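Side-chain contacts in putative glycosyltransferase (GalT1) (Streptococcus parasanguinis FW213, PDB 5HEA), which probably transfers a sugar from a nucleotide-activated donor to an acceptor, this chain being the C-terminal GT-A-type part of a longer protein and assembling as a hexamer: residues Gly274-Glu277 and Leu278-Gln281; Cys267-Ala270 and Leu271-Gly274; Cys282-Lys285 and Leu286-Glu290; Ile256-Tyr259 and Lys260-Lys264. One frame throughout, in Å; residues are numbered along the deposited sequence.

Interaction 1: residues Gly274-Glu277 and Leu278-Gln281; sequences GQIE and LYQQ
Gln275 lays its side chain alongside that of Leu278, both pointing the same way, and its amide nitrogen NE2 meets the methyl CD2 of Leu278 at 3.6 Å. The Gln275 chain runs extended beyond CG, which carries the amide far enough to reach that branch; both residues also pack on Ile231 of helix 231-247. Gln275 is the N-cap of helix 276-291, and its carbonyl O opens the helical ladder by accepting from Tyr279 N at 2.9 Å. One step on, Gln280 N bonds to Ile276 O at 3.0 Å. The Tyr279 ring has the same Ile276 O near its plane at the edge, 3.4 Å from CD2, while CG2 of Ile276 stands 4.3 Å from CD2 of Tyr279. This ring also meets His66 of a third subunit at a steep angle. Glu277 stretches out fully, CG anti to the backbone N (chi1 180°), and its OE2 accepts from Leu185 N of the second subunit; Gln280 NE2 donates to Gly180 O of that subunit. The first turn thus holds itself together through backbone bonds and light van der Waals touches, while its carboxylate and a carboxamide are spent on hydrogen bonds between subunits.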
loop_
_atom_site.group_PDB
_atom_site.type_symbol
_atom_site.label_atom_id
_atom_site.label_comp_id
_atom_site.label_asym_id
_atom_site.label_seq_id
_atom_site.Cartn_x
_atom_site.Cartn_y
_atom_site.Cartn_z
ATOM N N GLY A 274 13.502 -15.688 -10.665
ATOM C CA GLY A 274 13.760 -15.185 -9.317
ATOM C C GLY A 274 12.686 -15.530 -8.296
ATOM O O GLY A 274 12.592 -14.910 -7.223
ATOM N N GLN A 275 11.866 -16.523 -8.625
ATOM C CA GLN A 275 10.835 -17.005 -7.706
ATOM C C GLN A 275 11.410 -18.094 -6.793
ATOM O O GLN A 275 11.157 -19.281 -6.973
ATOM C CB GLN A 275 9.605 -17.507 -8.481
ATOM C CG GLN A 275 8.830 -16.380 -9.141
ATOM C CD GLN A 275 7.680 -16.863 -10.007
ATOM O OE1 GLN A 275 7.766 -16.840 -11.226
ATOM N NE2 GLN A 275 6.592 -17.290 -9.375
ATOM N N ILE A 276 12.186 -17.669 -5.809
ATOM C CA ILE A 276 13.081 -18.583 -5.113
ATOM C C ILE A 276 12.382 -19.592 -4.198
ATOM O O ILE A 276 12.751 -20.763 -4.189
ATOM C CB ILE A 276 14.210 -17.817 -4.389
ATOM C CG1 ILE A 276 14.964 -16.953 -5.396
ATOM C CG2 ILE A 276 15.165 -18.784 -3.697
ATOM C CD1 ILE A 276 15.577 -17.743 -6.564
ATOM N N GLU A 277 11.368 -19.174 -3.445
ATOM C CA GLU A 277 10.674 -20.147 -2.605
ATOM C C GLU A 277 9.955 -21.207 -3.456
ATOM O O GLU A 277 9.959 -22.399 -3.133
ATOM C CB GLU A 277 9.687 -19.489 -1.643
ATOM C CG GLU A 277 8.982 -20.528 -0.787
ATOM C CD GLU A 277 8.139 -19.921 0.309
ATOM O OE1 GLU A 277 7.330 -19.017 0.016
ATOM O OE2 GLU A 277 8.291 -20.350 1.469
ATOM N N LEU A 278 9.355 -20.768 -4.556
ATOM C CA LEU A 278 8.721 -21.700 -5.481
ATOM C C LEU A 278 9.747 -22.673 -6.055
ATOM O O LEU A 278 9.498 -23.880 -6.123
ATOM C CB LEU A 278 8.012 -20.932 -6.593
ATOM C CG LEU A 278 7.246 -21.775 -7.598
ATOM C CD1 LEU A 278 6.148 -22.559 -6.877
ATOM C CD2 LEU A 278 6.669 -20.854 -8.656
ATOM N N TYR A 279 10.912 -22.156 -6.452
ATOM C CA TYR A 279 11.969 -23.018 -6.978
ATOM C C TYR A 279 12.362 -24.093 -5.969
ATOM O O TYR A 279 12.477 -25.273 -6.309
ATOM C CB TYR A 279 13.188 -22.187 -7.425
ATOM C CG TYR A 279 14.538 -22.793 -7.073
ATOM C CD1 TYR A 279 15.155 -23.713 -7.913
ATOM C CD2 TYR A 279 15.195 -22.432 -5.905
ATOM C CE1 TYR A 279 16.393 -24.266 -7.586
ATOM C CE2 TYR A 279 16.425 -22.982 -5.571
ATOM C CZ TYR A 279 17.016 -23.891 -6.415
ATOM O OH TYR A 279 18.239 -24.426 -6.074
ATOM N N GLN A 280 12.539 -23.681 -4.721
ATOM C CA GLN A 280 12.920 -24.598 -3.655
ATOM C C GLN A 280 11.877 -25.709 -3.497
ATOM O O GLN A 280 12.229 -26.890 -3.397
ATOM C CB GLN A 280 13.100 -23.818 -2.344
ATOM C CG GLN A 280 13.355 -24.674 -1.106
ATOM C CD GLN A 280 12.119 -24.851 -0.197
ATOM O OE1 GLN A 280 11.404 -23.894 0.133
ATOM N NE2 GLN A 280 11.881 -26.091 0.222
ATOM N N GLN A 281 10.598 -25.333 -3.497
ATOM C CA GLN A 281 9.522 -26.291 -3.263
ATOM C C GLN A 281 9.435 -27.311 -4.391
ATOM O O GLN A 281 9.360 -28.519 -4.142
ATOM C CB GLN A 281 8.175 -25.570 -3.055
ATOM C CG GLN A 281 8.059 -24.850 -1.693
ATOM C CD GLN A 281 7.791 -25.809 -0.520
ATOM O OE1 GLN A 281 7.166 -26.869 -0.689
ATOM N NE2 GLN A 281 8.264 -25.434 0.675
#

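Interaction 2: residues Cys267-Ala270 and Leu271-Gly274; sequences CEDA and LRNG
Glu268 and Arg272 lie side by side, one helical turn apart, and are joined by a salt bridge in which a single carboxylate oxygen takes two N-H groups. OE2 of Glu268 receives NH2 of Arg272 at 3.1 Å, nearly along its own C-O bond, and NE of Arg272 at 3.2 Å on its anti side. The oxygen sits in the guanidinium plane, but the carboxylate itself is turned 34° from that plane. Arg272 runs straight from CG to NE, and with CG anti to the carbonyl carbon (chi1 -73°) Arg272 CG is brought to 3.5 Å from Glu268 O. OD1 of Asp269 lies 3.8 Å from CD of Arg272, adding a second negative charge nearby without a salt bridge. Behind these groups, Arg272 N bonds to Glu268 O at 3.1 Å, and Asn273 N to Asp269 O at 3.0 Å. Gly274, with positive phi, ends helix 253-272 in a Schellman motif, its N bonding back to Leu271 O. Farther out, Leu271 packs on Ile276 and Tyr279, and Arg272 on Ile50 of a third subunit. The two-nitrogen grip should restrict rotation of the guanidinium, and the two acidic groups beside it would probably stabilise its positive charge.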
loop_
_atom_site.group_PDB
_atom_site.type_symbol
_atom_site.label_atom_id
_atom_site.label_comp_id
_atom_site.label_asym_id
_atom_site.label_seq_id
_atom_site.Cartn_x
_atom_site.Cartn_y
_atom_site.Cartn_z
ATOM N N CYS A 267 10.693 -26.122 -11.627
ATOM C CA CYS A 267 11.988 -26.148 -10.958
ATOM C C CYS A 267 12.984 -25.221 -11.665
ATOM O O CYS A 267 13.687 -24.432 -11.023
ATOM C CB CYS A 267 12.516 -27.585 -10.922
ATOM S SG CYS A 267 14.153 -27.806 -10.150
ATOM N N GLU A 268 13.010 -25.307 -12.994
ATOM C CA GLU A 268 13.903 -24.502 -13.819
ATOM C C GLU A 268 13.406 -23.068 -14.015
ATOM O O GLU A 268 14.149 -22.107 -13.797
ATOM C CB GLU A 268 14.106 -25.157 -15.189
ATOM C CG GLU A 268 14.766 -24.224 -16.184
ATOM C CD GLU A 268 15.384 -24.944 -17.368
ATOM O OE1 GLU A 268 14.904 -26.044 -17.732
ATOM O OE2 GLU A 268 16.362 -24.401 -17.930
ATOM N N ASP A 269 12.146 -22.920 -14.413
ATOM C CA ASP A 269 11.618 -21.592 -14.732
ATOM C C ASP A 269 11.377 -20.680 -13.537
ATOM O O ASP A 269 11.498 -19.461 -13.658
ATOM C CB ASP A 269 10.362 -21.689 -15.582
ATOM C CG ASP A 269 10.662 -22.171 -16.987
ATOM O OD1 ASP A 269 11.835 -22.045 -17.413
ATOM O OD2 ASP A 269 9.733 -22.672 -17.653
ATOM N N ALA A 270 11.021 -21.252 -12.396
ATOM C CA ALA A 270 10.918 -20.454 -11.175
ATOM C C ALA A 270 12.267 -19.809 -10.851
ATOM O O ALA A 270 12.337 -18.628 -10.496
ATOM C CB ALA A 270 10.443 -21.325 -10.005
ATOM N N LEU A 271 13.339 -20.588 -10.973
ATOM C CA LEU A 271 14.669 -20.088 -10.662
ATOM C C LEU A 271 15.068 -18.980 -11.635
ATOM O O LEU A 271 15.647 -17.980 -11.230
ATOM C CB LEU A 271 15.701 -21.218 -10.677
ATOM C CG LEU A 271 17.156 -20.844 -10.338
ATOM C CD1 LEU A 271 17.265 -20.217 -8.955
ATOM C CD2 LEU A 271 18.077 -22.066 -10.437
ATOM N N ARG A 272 14.763 -19.168 -12.915
ATOM C CA ARG A 272 15.046 -18.152 -13.920
ATOM C C ARG A 272 14.303 -16.856 -13.647
ATOM O O ARG A 272 14.789 -15.774 -13.982
ATOM C CB ARG A 272 14.675 -18.661 -15.310
ATOM C CG ARG A 272 15.639 -19.712 -15.836
ATOM C CD ARG A 272 15.212 -20.224 -17.206
ATOM N NE ARG A 272 16.131 -21.247 -17.698
ATOM C CZ ARG A 272 17.239 -20.980 -18.382
ATOM N NH1 ARG A 272 17.557 -19.720 -18.648
ATOM N NH2 ARG A 272 18.021 -21.969 -18.798
ATOM N N ASN A 273 13.123 -16.965 -13.041
ATOM C CA ASN A 273 12.298 -15.784 -12.777
ATOM C C ASN A 273 12.539 -15.165 -11.420
ATOM O O ASN A 273 11.821 -14.246 -11.040
ATOM C CB ASN A 273 10.805 -16.127 -12.855
ATOM C CG ASN A 273 10.396 -16.669 -14.204
ATOM O OD1 ASN A 273 10.984 -16.327 -15.232
ATOM N ND2 ASN A 273 9.379 -17.528 -14.207
ATOM N N GLY A 274 13.502 -15.688 -10.665
ATOM C CA GLY A 274 13.760 -15.185 -9.317
ATOM C C GLY A 274 12.686 -15.530 -8.296
ATOM O O GLY A 274 12.592 -14.910 -7.223
#

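Interaction 3: residues Cys282-Lys285 and Leu286-Glu290; sequences CCNK and LDLIE
Two successive turns of the C-terminal helix 276-291 make this contact, a run of i to i+4 backbone bonds from which side chains fan out to different partners. Leu286 N donates to Cys282 O at 2.9 Å, and the next three residues, Asp287, Leu288 and Ile289, repeat the pattern onto Cys283, Asn284 and Lys285. Side chains touch only lightly, Leu288 slanting across Asn284; the nearer approach is to the backbone, Leu288 CG lying 3.4 Å from the carbonyl oxygen O of Asn284. Ile289 presses CG1 on the carbonyl oxygen of Lys285 at 3.3 Å, because CG1 stands anti to the carbonyl carbon of its own residue (chi1 -71°) and is thereby turned back along the helix. CB of Asp287 sits 3.2 Å from Cys283 O, and OD1 accepts a bond from Asn291 ND2 in the next turn. Lys285 bends at chi3 (-109°), and its ammonium forms salt bridges with Glu239 of its own chain and Glu240 of the second subunit, which would be expected to keep it charged in its buried setting. Cys282 and Cys283 are consecutive and form disulfides with Cys266 and Cys267 respectively. Leu286 and Ile289 add apolar packing on helix 253-272, and Asn284, Asp287, Leu288 and Ile289 pack on the second subunit. Two adjacent cysteines bonded to an adjacent pair on the preceding antiparallel helix make this a doubly disulfide-linked helical hairpin.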
loop_
_atom_site.group_PDB
_atom_site.type_symbol
_atom_site.label_atom_id
_atom_site.label_comp_id
_atom_site.label_asym_id
_atom_site.label_seq_id
_atom_site.Cartn_x
_atom_site.Cartn_y
_atom_site.Cartn_z
ATOM N N CYS A 282 9.460 -26.820 -5.631
ATOM C CA CYS A 282 9.373 -27.685 -6.805
ATOM C C CYS A 282 10.567 -28.605 -6.963
ATOM O O CYS A 282 10.420 -29.780 -7.310
ATOM C CB CYS A 282 9.229 -26.846 -8.078
ATOM S SG CYS A 282 7.585 -26.104 -8.262
ATOM N N CYS A 283 11.761 -28.068 -6.748
ATOM C CA CYS A 283 12.953 -28.905 -6.817
ATOM C C CYS A 283 12.972 -29.978 -5.757
ATOM O O CYS A 283 13.426 -31.090 -6.010
ATOM C CB CYS A 283 14.223 -28.063 -6.726
ATOM S SG CYS A 283 14.500 -27.164 -8.238
ATOM N N ASN A 284 12.490 -29.651 -4.565
ATOM C CA ASN A 284 12.428 -30.645 -3.498
ATOM C C ASN A 284 11.437 -31.749 -3.841
ATOM O O ASN A 284 11.737 -32.928 -3.668
ATOM C CB ASN A 284 12.074 -29.991 -2.163
ATOM C CG ASN A 284 11.713 -31.007 -1.084
ATOM O OD1 ASN A 284 12.496 -31.899 -0.753
ATOM N ND2 ASN A 284 10.528 -30.858 -0.519
ATOM N N LYS A 285 10.262 -31.349 -4.325
ATOM C CA LYS A 285 9.238 -32.287 -4.747
ATOM C C LYS A 285 9.759 -33.202 -5.855
ATOM O O LYS A 285 9.565 -34.418 -5.810
ATOM C CB LYS A 285 7.949 -31.546 -5.164
ATOM C CG LYS A 285 7.160 -31.021 -3.964
ATOM C CD LYS A 285 5.773 -30.486 -4.346
ATOM C CE LYS A 285 5.706 -28.969 -4.229
ATOM N NZ LYS A 285 4.313 -28.421 -4.356
ATOM N N LEU A 286 10.450 -32.626 -6.836
ATOM C CA LEU A 286 11.007 -33.426 -7.926
ATOM C C LEU A 286 12.113 -34.356 -7.416
ATOM O O LEU A 286 12.224 -35.501 -7.849
ATOM C CB LEU A 286 11.520 -32.512 -9.044
ATOM C CG LEU A 286 11.934 -33.147 -10.371
ATOM C CD1 LEU A 286 10.759 -33.846 -11.061
ATOM C CD2 LEU A 286 12.552 -32.081 -11.274
ATOM N N ASP A 287 12.925 -33.855 -6.487
ATOM C CA ASP A 287 13.957 -34.645 -5.827
ATOM C C ASP A 287 13.371 -35.864 -5.091
ATOM O O ASP A 287 13.926 -36.950 -5.147
ATOM C CB ASP A 287 14.727 -33.758 -4.836
ATOM C CG ASP A 287 15.892 -34.478 -4.168
ATOM O OD1 ASP A 287 16.481 -35.390 -4.787
ATOM O OD2 ASP A 287 16.228 -34.116 -3.019
ATOM N N LEU A 288 12.250 -35.677 -4.404
ATOM C CA LEU A 288 11.629 -36.769 -3.651
ATOM C C LEU A 288 11.080 -37.828 -4.601
ATOM O O LEU A 288 11.254 -39.029 -4.391
ATOM C CB LEU A 288 10.498 -36.245 -2.761
ATOM C CG LEU A 288 10.916 -35.421 -1.544
ATOM C CD1 LEU A 288 9.695 -34.873 -0.805
ATOM C CD2 LEU A 288 11.775 -36.265 -0.611
ATOM N N ILE A 289 10.406 -37.371 -5.642
ATOM C CA ILE A 289 9.750 -38.273 -6.575
ATOM C C ILE A 289 10.769 -39.137 -7.333
ATOM O O ILE A 289 10.601 -40.356 -7.462
ATOM C CB ILE A 289 8.872 -37.483 -7.552
ATOM C CG1 ILE A 289 7.656 -36.926 -6.819
ATOM C CG2 ILE A 289 8.429 -38.361 -8.710
ATOM C CD1 ILE A 289 6.852 -35.950 -7.641
ATOM N N GLU A 290 11.840 -38.505 -7.798
ATOM C CA GLU A 290 12.841 -39.185 -8.617
ATOM C C GLU A 290 13.879 -39.959 -7.814
ATOM O O GLU A 290 14.382 -40.979 -8.265
ATOM C CB GLU A 290 13.548 -38.183 -9.538
ATOM C CG GLU A 290 12.657 -37.624 -10.635
ATOM C CD GLU A 290 13.414 -36.737 -11.614
ATOM O OE1 GLU A 290 14.556 -36.332 -11.296
ATOM O OE2 GLU A 290 12.868 -36.449 -12.707
#

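Interaction 4: residues Ile256-Tyr259 and Lys260-Lys264; sequences IKSY and KGRLK
Water 1 joins Ser258 OG, at 3.1 Å, to Arg262 NE, whose N-H it accepts at 3.0 Å in the plane of the guanidinium. It bridges one helical turn, Ser258 OG and Arg262 NE themselves standing 3.8 Å apart. Ser258 holds OG anti to its backbone N (chi1 175°), while Arg262 extends from CG to NE; together these torsions bring both polar atoms to the water. NH1 of Arg262 turns elsewhere, bonding to Met234 O and forming a salt bridge with Asp192. Next on the helix, Leu263 lays its CD1 methyl over one face of the Tyr259 ring, a CH-pi contact 3.8 Å from the centroid and 14° off the ring normal. Tyr259 OH is tied to Glu239, which should limit how far the ring can shift beneath that methyl. Lys260 runs extended alongside Ile256, and its CE presses on CG2 of Ile256 at 3.4 Å, a tight carbon pair. Underneath, Lys260 N donates to Ile256 O at 2.9 Å and Leu263 N to Tyr259 O at 2.9 Å. Within helix 253-272 this portion is packed from several directions: Tyr259 and Arg262 meet helix 231-247, Ser258 and Arg262 touch helix 161-166, Lys260 and Leu263 meet Ile289 of helix 276-291, and Ile256 and Tyr259 reach Ser247 of the second subunit.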
loop_
_atom_site.group_PDB
_atom_site.type_symbol
_atom_site.label_atom_id
_atom_site.label_comp_id
_atom_site.label_asym_id
_atom_site.label_seq_id
_atom_site.Cartn_x
_atom_site.Cartn_y
_atom_site.Cartn_z
ATOM N N ILE A 256 -0.174 -38.087 -12.751
ATOM C CA ILE A 256 1.153 -38.189 -12.158
ATOM C C ILE A 256 2.249 -37.829 -13.171
ATOM O O ILE A 256 3.124 -37.002 -12.884
ATOM C CB ILE A 256 1.385 -39.588 -11.535
ATOM C CG1 ILE A 256 0.470 -39.782 -10.331
ATOM C CG2 ILE A 256 2.804 -39.734 -11.074
ATOM C CD1 ILE A 256 0.497 -41.175 -9.754
ATOM N N LYS A 257 2.182 -38.416 -14.365
ATOM C CA LYS A 257 3.118 -38.079 -15.442
ATOM C C LYS A 257 3.102 -36.586 -15.753
ATOM O O LYS A 257 4.152 -35.954 -15.896
ATOM C CB LYS A 257 2.771 -38.842 -16.728
ATOM C CG LYS A 257 2.908 -40.352 -16.654
ATOM C CD LYS A 257 2.599 -40.969 -18.026
ATOM C CE LYS A 257 2.517 -42.486 -17.973
ATOM N NZ LYS A 257 2.095 -43.064 -19.286
ATOM N N SER A 258 1.899 -36.035 -15.883
ATOM C CA SER A 258 1.719 -34.604 -16.105
ATOM C C SER A 258 2.311 -33.765 -14.958
ATOM O O SER A 258 2.996 -32.757 -15.193
ATOM C CB SER A 258 0.226 -34.291 -16.285
ATOM O OG SER A 258 -0.005 -32.889 -16.393
ATOM N N TYR A 259 2.040 -34.175 -13.723
ATOM C CA TYR A 259 2.569 -33.481 -12.544
ATOM C C TYR A 259 4.099 -33.461 -12.529
ATOM O O TYR A 259 4.710 -32.425 -12.269
ATOM C CB TYR A 259 2.028 -34.158 -11.274
ATOM C CG TYR A 259 2.457 -33.568 -9.928
ATOM C CD1 TYR A 259 2.386 -32.208 -9.675
ATOM C CD2 TYR A 259 2.862 -34.399 -8.885
ATOM C CE1 TYR A 259 2.746 -31.691 -8.425
ATOM C CE2 TYR A 259 3.223 -33.890 -7.643
ATOM C CZ TYR A 259 3.152 -32.541 -7.419
ATOM O OH TYR A 259 3.510 -32.047 -6.183
ATOM N N LYS A 260 4.722 -34.606 -12.806
ATOM C CA LYS A 260 6.183 -34.681 -12.795
ATOM C C LYS A 260 6.782 -33.768 -13.856
ATOM O O LYS A 260 7.800 -33.119 -13.616
ATOM C CB LYS A 260 6.665 -36.119 -13.000
ATOM C CG LYS A 260 6.270 -37.061 -11.885
ATOM C CD LYS A 260 6.805 -38.479 -12.100
ATOM C CE LYS A 260 6.172 -39.435 -11.092
ATOM N NZ LYS A 260 6.806 -40.772 -10.965
ATOM N N GLY A 261 6.150 -33.728 -15.027
ATOM C CA GLY A 261 6.544 -32.809 -16.087
ATOM C C GLY A 261 6.441 -31.342 -15.686
ATOM O O GLY A 261 7.337 -30.554 -15.985
ATOM N N ARG A 262 5.360 -30.973 -14.998
ATOM C CA ARG A 262 5.199 -29.599 -14.507
ATOM C C ARG A 262 6.248 -29.217 -13.459
ATOM O O ARG A 262 6.798 -28.115 -13.500
ATOM C CB ARG A 262 3.781 -29.362 -13.958
ATOM C CG ARG A 262 2.723 -29.382 -15.050
ATOM C CD ARG A 262 1.301 -29.255 -14.476
ATOM N NE ARG A 262 0.289 -29.175 -15.529
ATOM C CZ ARG A 262 -0.910 -28.603 -15.392
ATOM N NH1 ARG A 262 -1.270 -28.024 -14.244
ATOM N NH2 ARG A 262 -1.755 -28.601 -16.412
ATOM N N LEU A 263 6.524 -30.124 -12.526
ATOM C CA LEU A 263 7.559 -29.897 -11.523
ATOM C C LEU A 263 8.917 -29.586 -12.164
ATOM O O LEU A 263 9.631 -28.681 -11.723
ATOM C CB LEU A 263 7.680 -31.121 -10.592
ATOM C CG LEU A 263 6.501 -31.262 -9.620
ATOM C CD1 LEU A 263 6.583 -32.609 -8.896
ATOM C CD2 LEU A 263 6.492 -30.100 -8.631
ATOM N N LYS A 264 9.264 -30.350 -13.197
ATOM C CA LYS A 264 10.513 -30.148 -13.936
ATOM C C LYS A 264 10.559 -28.748 -14.527
ATOM O O LYS A 264 11.564 -28.044 -14.415
ATOM C CB LYS A 264 10.648 -31.177 -15.066
ATOM C CG LYS A 264 11.418 -32.433 -14.677
ATOM C CD LYS A 264 11.450 -33.478 -15.796
ATOM C CE LYS A 264 10.183 -34.338 -15.813
ATOM N NZ LYS A 264 9.942 -35.036 -14.510
HETATM O O HOH W 1 1.058 -30.520 -18.135
#

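In the fold
From the N terminus the order is interaction 4, interaction 2, interaction 1, interaction 3; all are local, and none nests in or crosses another. Interactions 4 and 2 follow each other on helix 253-272. Interactions 2 and 1 share Gly274, where the chain turns into helix 276-291, and the probable hydrogen bond from Gln275 N to Ala270 O (2.9 Å) closes this short loop. Interaction 3 then runs back beside helix 253-272: the Cys267-Cys283 disulfide ties it to interaction 2, and Ile289 and Lys285 pack on interaction 4, its centre about 10 Å away. The resulting hairpin faces the second subunit through interactions 1, 3 and 4 and the third through interactions 1 and 2.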